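Local coordinates for amidohydrolase 3 domain-containing protein (Pyrococcus furiosus, PDB 3ICJ) that is an uncharacterised member of the amidohydrolase family that binds two zinc ions and probably hydrolyses carbon-nitrogen bonds other than peptide bonds, at residues C36-S48 with G57-S71. Residues are numbered along the deposited sequence; the frame is centred on the assembly and turned at random.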
loop_
_atom_site.group_PDB
_atom_site.type_symbol
_atom_site.label_atom_id
_atom_site.label_comp_id
_atom_site.label_asym_id
_atom_site.label_seq_id
_atom_site.Cartn_x
_atom_site.Cartn_y
_atom_site.Cartn_z
ATOM N N CYS A 36 -20.415 21.031 14.295
ATOM C CA CYS A 36 -20.823 20.778 12.880
ATOM C C CYS A 36 -21.694 19.536 12.726
ATOM O O CYS A 36 -21.231 18.412 12.956
ATOM C CB CYS A 36 -19.595 20.659 11.970
ATOM S SG CYS A 36 -19.168 22.211 11.172
ATOM N N MET A 37 -22.956 19.756 12.352
ATOM C CA MET A 37 -23.884 18.676 12.034
ATOM C C MET A 37 -24.362 18.823 10.585
ATOM O O MET A 37 -24.698 19.924 10.151
ATOM C CB MET A 37 -25.089 18.649 13.000
ATOM C CG MET A 37 -26.087 17.517 12.680
ATOM S SD MET A 37 -27.815 17.766 13.162
ATOM C CE MET A 37 -27.952 16.592 14.492
ATOM N N LYS A 38 -24.370 17.720 9.843
ATOM C CA LYS A 38 -24.968 17.678 8.503
ATOM C C LYS A 38 -25.866 16.464 8.258
ATOM O O LYS A 38 -25.584 15.351 8.712
ATOM C CB LYS A 38 -23.932 17.851 7.373
ATOM C CG LYS A 38 -22.712 16.945 7.425
ATOM C CD LYS A 38 -21.638 17.387 6.421
ATOM C CE LYS A 38 -21.044 18.745 6.797
ATOM N NZ LYS A 38 -20.166 19.296 5.733
ATOM N N ALA A 39 -26.967 16.709 7.557
ATOM C CA ALA A 39 -27.827 15.656 7.078
ATOM C C ALA A 39 -27.730 15.601 5.551
ATOM O O ALA A 39 -27.950 16.601 4.872
ATOM C CB ALA A 39 -29.275 15.878 7.542
ATOM N N LEU A 40 -27.351 14.440 5.030
ATOM C CA LEU A 40 -27.388 14.163 3.588
ATOM C C LEU A 40 -28.719 13.471 3.325
ATOM O O LEU A 40 -28.978 12.395 3.868
ATOM C CB LEU A 40 -26.223 13.248 3.176
ATOM C CG LEU A 40 -24.845 13.492 3.788
ATOM C CD1 LEU A 40 -23.909 12.363 3.388
ATOM C CD2 LEU A 40 -24.280 14.822 3.337
ATOM N N ILE A 41 -29.575 14.096 2.516
ATOM C CA ILE A 41 -30.955 13.616 2.298
ATOM C C ILE A 41 -31.267 13.424 0.808
ATOM O O ILE A 41 -30.446 13.790 -0.039
ATOM C CB ILE A 41 -32.003 14.559 2.965
ATOM C CG1 ILE A 41 -31.922 15.982 2.405
ATOM C CG2 ILE A 41 -31.826 14.596 4.502
ATOM C CD1 ILE A 41 -33.210 16.713 2.540
ATOM N N ASN A 42 -32.431 12.843 0.495
ATOM C CA ASN A 42 -32.928 12.721 -0.897
ATOM C C ASN A 42 -31.918 12.045 -1.871
ATOM O O ASN A 42 -31.712 12.478 -3.010
ATOM C CB ASN A 42 -33.446 14.093 -1.400
ATOM C CG ASN A 42 -34.217 14.007 -2.714
ATOM O OD1 ASN A 42 -34.935 13.039 -2.969
ATOM N ND2 ASN A 42 -34.078 15.042 -3.550
ATOM N N GLY A 43 -31.276 10.981 -1.391
ATOM C CA GLY A 43 -30.381 10.180 -2.230
ATOM C C GLY A 43 -30.325 8.744 -1.753
ATOM O O GLY A 43 -31.135 8.334 -0.922
ATOM N N THR A 44 -29.379 7.974 -2.292
ATOM C CA THR A 44 -29.220 6.571 -1.916
ATOM C C THR A 44 -27.886 6.397 -1.215
ATOM O O THR A 44 -26.839 6.610 -1.818
ATOM C CB THR A 44 -29.259 5.631 -3.130
ATOM O OG1 THR A 44 -30.492 5.786 -3.833
ATOM C CG2 THR A 44 -29.116 4.170 -2.694
ATOM N N ILE A 45 -27.936 6.000 0.053
ATOM C CA ILE A 45 -26.723 5.849 0.864
ATOM C C ILE A 45 -26.489 4.375 1.210
ATOM O O ILE A 45 -27.313 3.749 1.877
ATOM C CB ILE A 45 -26.793 6.729 2.134
ATOM C CG1 ILE A 45 -27.015 8.192 1.730
ATOM C CG2 ILE A 45 -25.482 6.612 2.954
ATOM C CD1 ILE A 45 -28.099 8.909 2.475
ATOM N N TYR A 46 -25.384 3.816 0.715
ATOM C CA TYR A 46 -24.960 2.483 1.156
ATOM C C TYR A 46 -24.266 2.592 2.507
ATOM O O TYR A 46 -23.274 3.290 2.648
ATOM C CB TYR A 46 -24.027 1.801 0.139
ATOM C CG TYR A 46 -24.716 1.426 -1.150
ATOM C CD1 TYR A 46 -25.404 0.214 -1.274
ATOM C CD2 TYR A 46 -24.691 2.287 -2.238
ATOM C CE1 TYR A 46 -26.045 -0.125 -2.463
ATOM C CE2 TYR A 46 -25.311 1.966 -3.428
ATOM C CZ TYR A 46 -25.999 0.762 -3.529
ATOM O OH TYR A 46 -26.621 0.448 -4.699
ATOM N N THR A 47 -24.813 1.912 3.503
ATOM C CA THR A 47 -24.180 1.886 4.807
ATOM C C THR A 47 -23.300 0.650 4.960
ATOM O O THR A 47 -22.466 0.604 5.848
ATOM C CB THR A 47 -25.206 1.900 5.931
ATOM O OG1 THR A 47 -26.067 0.767 5.788
ATOM C CG2 THR A 47 -26.028 3.218 5.899
ATOM N N SER A 48 -23.495 -0.338 4.085
ATOM C CA SER A 48 -22.832 -1.629 4.183
ATOM C C SER A 48 -22.933 -2.377 2.853
ATOM O O SER A 48 -23.901 -2.179 2.112
ATOM C CB SER A 48 -23.470 -2.478 5.294
ATOM O OG SER A 48 -22.792 -3.711 5.412
ATOM N N GLY A 57 -31.331 8.671 4.044
ATOM C CA GLY A 57 -30.856 9.847 4.792
ATOM C C GLY A 57 -29.762 9.514 5.790
ATOM O O GLY A 57 -29.795 8.455 6.429
ATOM N N LEU A 58 -28.790 10.419 5.930
ATOM C CA LEU A 58 -27.677 10.210 6.846
ATOM C C LEU A 58 -27.401 11.467 7.633
ATOM O O LEU A 58 -27.129 12.518 7.044
ATOM C CB LEU A 58 -26.419 9.803 6.068
ATOM C CG LEU A 58 -25.274 9.166 6.849
ATOM C CD1 LEU A 58 -25.659 7.788 7.322
ATOM C CD2 LEU A 58 -24.014 9.117 5.972
ATOM N N VAL A 59 -27.480 11.365 8.960
ATOM C CA VAL A 59 -27.074 12.464 9.831
ATOM C C VAL A 59 -25.686 12.221 10.431
ATOM O O VAL A 59 -25.419 11.169 11.018
ATOM C CB VAL A 59 -28.099 12.736 10.967
ATOM C CG1 VAL A 59 -27.701 13.982 11.765
ATOM C CG2 VAL A 59 -29.485 12.928 10.394
ATOM N N ILE A 60 -24.824 13.224 10.288
ATOM C CA ILE A 60 -23.449 13.186 10.730
ATOM C C ILE A 60 -23.210 14.321 11.718
ATOM O O ILE A 60 -23.670 15.441 11.491
ATOM C CB ILE A 60 -22.506 13.340 9.512
ATOM C CG1 ILE A 60 -22.587 12.097 8.622
ATOM C CG2 ILE A 60 -21.073 13.573 9.944
ATOM C CD1 ILE A 60 -22.440 12.417 7.152
ATOM N N SER A 61 -22.517 14.040 12.823
ATOM C CA SER A 61 -22.043 15.113 13.693
ATOM C C SER A 61 -20.772 14.726 14.416
ATOM O O SER A 61 -20.645 13.588 14.893
ATOM C CB SER A 61 -23.118 15.580 14.686
ATOM O OG SER A 61 -23.423 14.587 15.644
ATOM N N ASN A 62 -19.847 15.689 14.486
ATOM C CA ASN A 62 -18.515 15.503 15.066
ATOM C C ASN A 62 -17.757 14.337 14.392
ATOM O O ASN A 62 -17.041 13.562 15.044
ATOM C CB ASN A 62 -18.602 15.376 16.601
ATOM C CG ASN A 62 -19.109 16.661 17.272
ATOM O OD1 ASN A 62 -18.373 17.648 17.376
ATOM N ND2 ASN A 62 -20.361 16.646 17.738
ATOM N N GLU A 63 -17.957 14.226 13.077
ATOM C CA GLU A 63 -17.294 13.222 12.214
ATOM C C GLU A 63 -17.681 11.761 12.518
ATOM O O GLU A 63 -16.919 10.843 12.243
ATOM C CB GLU A 63 -15.768 13.420 12.202
ATOM C CG GLU A 63 -15.354 14.771 11.646
ATOM C CD GLU A 63 -14.370 15.493 12.540
ATOM O OE1 GLU A 63 -13.253 14.970 12.766
ATOM O OE2 GLU A 63 -14.719 16.595 13.016
ATOM N N ARG A 64 -18.874 11.564 13.068
ATOM C CA ARG A 64 -19.458 10.238 13.258
ATOM C C ARG A 64 -20.881 10.209 12.745
ATOM O O ARG A 64 -21.536 11.244 12.694
ATOM C CB ARG A 64 -19.465 9.847 14.726
ATOM C CG ARG A 64 -18.141 10.039 15.412
ATOM C CD ARG A 64 -17.694 8.747 15.989
ATOM N NE ARG A 64 -16.293 8.785 16.366
ATOM C CZ ARG A 64 -15.575 7.702 16.631
ATOM N NH1 ARG A 64 -16.138 6.500 16.554
ATOM N NH2 ARG A 64 -14.299 7.820 16.974
ATOM N N VAL A 65 -21.359 9.024 12.381
ATOM C CA VAL A 65 -22.729 8.848 11.921
ATOM C C VAL A 65 -23.641 8.828 13.149
ATOM O O VAL A 65 -23.428 8.064 14.084
ATOM C CB VAL A 65 -22.897 7.546 11.080
ATOM C CG1 VAL A 65 -24.379 7.265 10.770
ATOM C CG2 VAL A 65 -22.069 7.626 9.784
ATOM N N LEU A 66 -24.649 9.687 13.121
ATOM C CA LEU A 66 -25.591 9.850 14.216
ATOM C C LEU A 66 -26.856 9.031 13.941
ATOM O O LEU A 66 -27.455 8.449 14.856
ATOM C CB LEU A 66 -25.960 11.340 14.345
ATOM C CG LEU A 66 -27.021 11.622 15.413
ATOM C CD1 LEU A 66 -26.409 11.371 16.781
ATOM C CD2 LEU A 66 -27.579 12.993 15.317
ATOM N N TYR A 67 -27.258 9.017 12.670
ATOM C CA TYR A 67 -28.484 8.359 12.225
ATOM C C TYR A 67 -28.315 7.919 10.763
ATOM O O TYR A 67 -27.818 8.672 9.925
ATOM C CB TYR A 67 -29.704 9.323 12.385
ATOM C CG TYR A 67 -30.998 8.769 11.829
ATOM C CD1 TYR A 67 -31.755 7.848 12.559
ATOM C CD2 TYR A 67 -31.437 9.125 10.553
ATOM C CE1 TYR A 67 -32.924 7.309 12.026
ATOM C CE2 TYR A 67 -32.598 8.605 10.019
ATOM C CZ TYR A 67 -33.336 7.694 10.750
ATOM O OH TYR A 67 -34.500 7.178 10.208
ATOM N N ALA A 68 -28.761 6.703 10.469
ATOM C CA ALA A 68 -28.879 6.205 9.098
ATOM C C ALA A 68 -30.280 5.599 8.929
ATOM O O ALA A 68 -30.641 4.668 9.656
ATOM C CB ALA A 68 -27.789 5.149 8.829
ATOM N N GLY A 69 -31.089 6.153 8.018
ATOM C CA GLY A 69 -32.487 5.701 7.861
ATOM C C GLY A 69 -33.238 6.542 6.852
ATOM O O GLY A 69 -32.664 6.937 5.833
ATOM N N ASP A 70 -34.513 6.812 7.153
ATOM C CA ASP A 70 -35.420 7.632 6.317
ATOM C C ASP A 70 -34.905 9.051 6.104
ATOM O O ASP A 70 -34.507 9.723 7.061
ATOM C CB ASP A 70 -36.820 7.751 6.951
ATOM C CG ASP A 70 -37.462 6.404 7.244
ATOM O OD1 ASP A 70 -37.389 5.502 6.381
ATOM O OD2 ASP A 70 -38.059 6.257 8.335
ATOM N N SER A 71 -34.955 9.495 4.850
ATOM C CA SER A 71 -34.638 10.871 4.466
ATOM C C SER A 71 -35.414 11.909 5.305
ATOM O O SER A 71 -34.820 12.881 5.794
ATOM C CB SER A 71 -34.916 11.076 2.968
ATOM O OG SER A 71 -34.640 12.408 2.557
#
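Met37 stands up from the sheet beside Val59. Its CG sits anti to the backbone N (chi1 180°), which puts CG and SD alongside Val59 CG1, and a bend at chi3 sets CE 3.8 Å from Val59 CG1 and 3.7 Å from Leu66 CD2. One methyl thus touches both strands of the hairpin 57-69. Further along this face Ala39 CB lies against the other Val59 branch, CG2, and helix 71-81 covers the row, with Ala74, Ala78 and Ala81 under Val59, Ala39 and Met37.

On the opposite face Leu40 and Leu58 lie flank to flank with their ends directed alike, Leu40 CD1 4.2 Å from Leu58 CD2. The same Leu40 CD1 meets Ile60 CD1 at 4.0 Å, while Ile45, from strand 44-48, slants in so that its CD1 stands 4.1 Å from Leu58 CB. Tyr494 of strand 494-497 packs on Leu40 and Ile60, and Thr47 CG2 touches Ala68 CB beyond.

Between these layers strands 37-41 and 57-61 are antiparallel. Lys38 pairs with Ile60 and Leu40 with Leu58 through two backbone hydrogen bonds each; Ile60 N to Lys38 O is 2.8 Å. Where strand 37-41 ends, Ser71 OG accepts from Asn42 N at 3.1 Å, linking the turn to the start of helix 71-81. The side-chain ND2 of Asn42 is hydrogen-bonded to Asp87 OD1.

The arrangement, remote from the zinc centre, is consistent with the small β-sandwich domain that accompanies the barrel in many amidohydrolases. Backbone bonds fix the strand alignment; Ala39 and Val59 offer an apolar surface to helix 71-81, and Leu40, Leu58 and Ile60 offer one to Ile45 and Tyr494 of the second sheet, with partly exposed Lys38 and Ser61 toward the Met37 end.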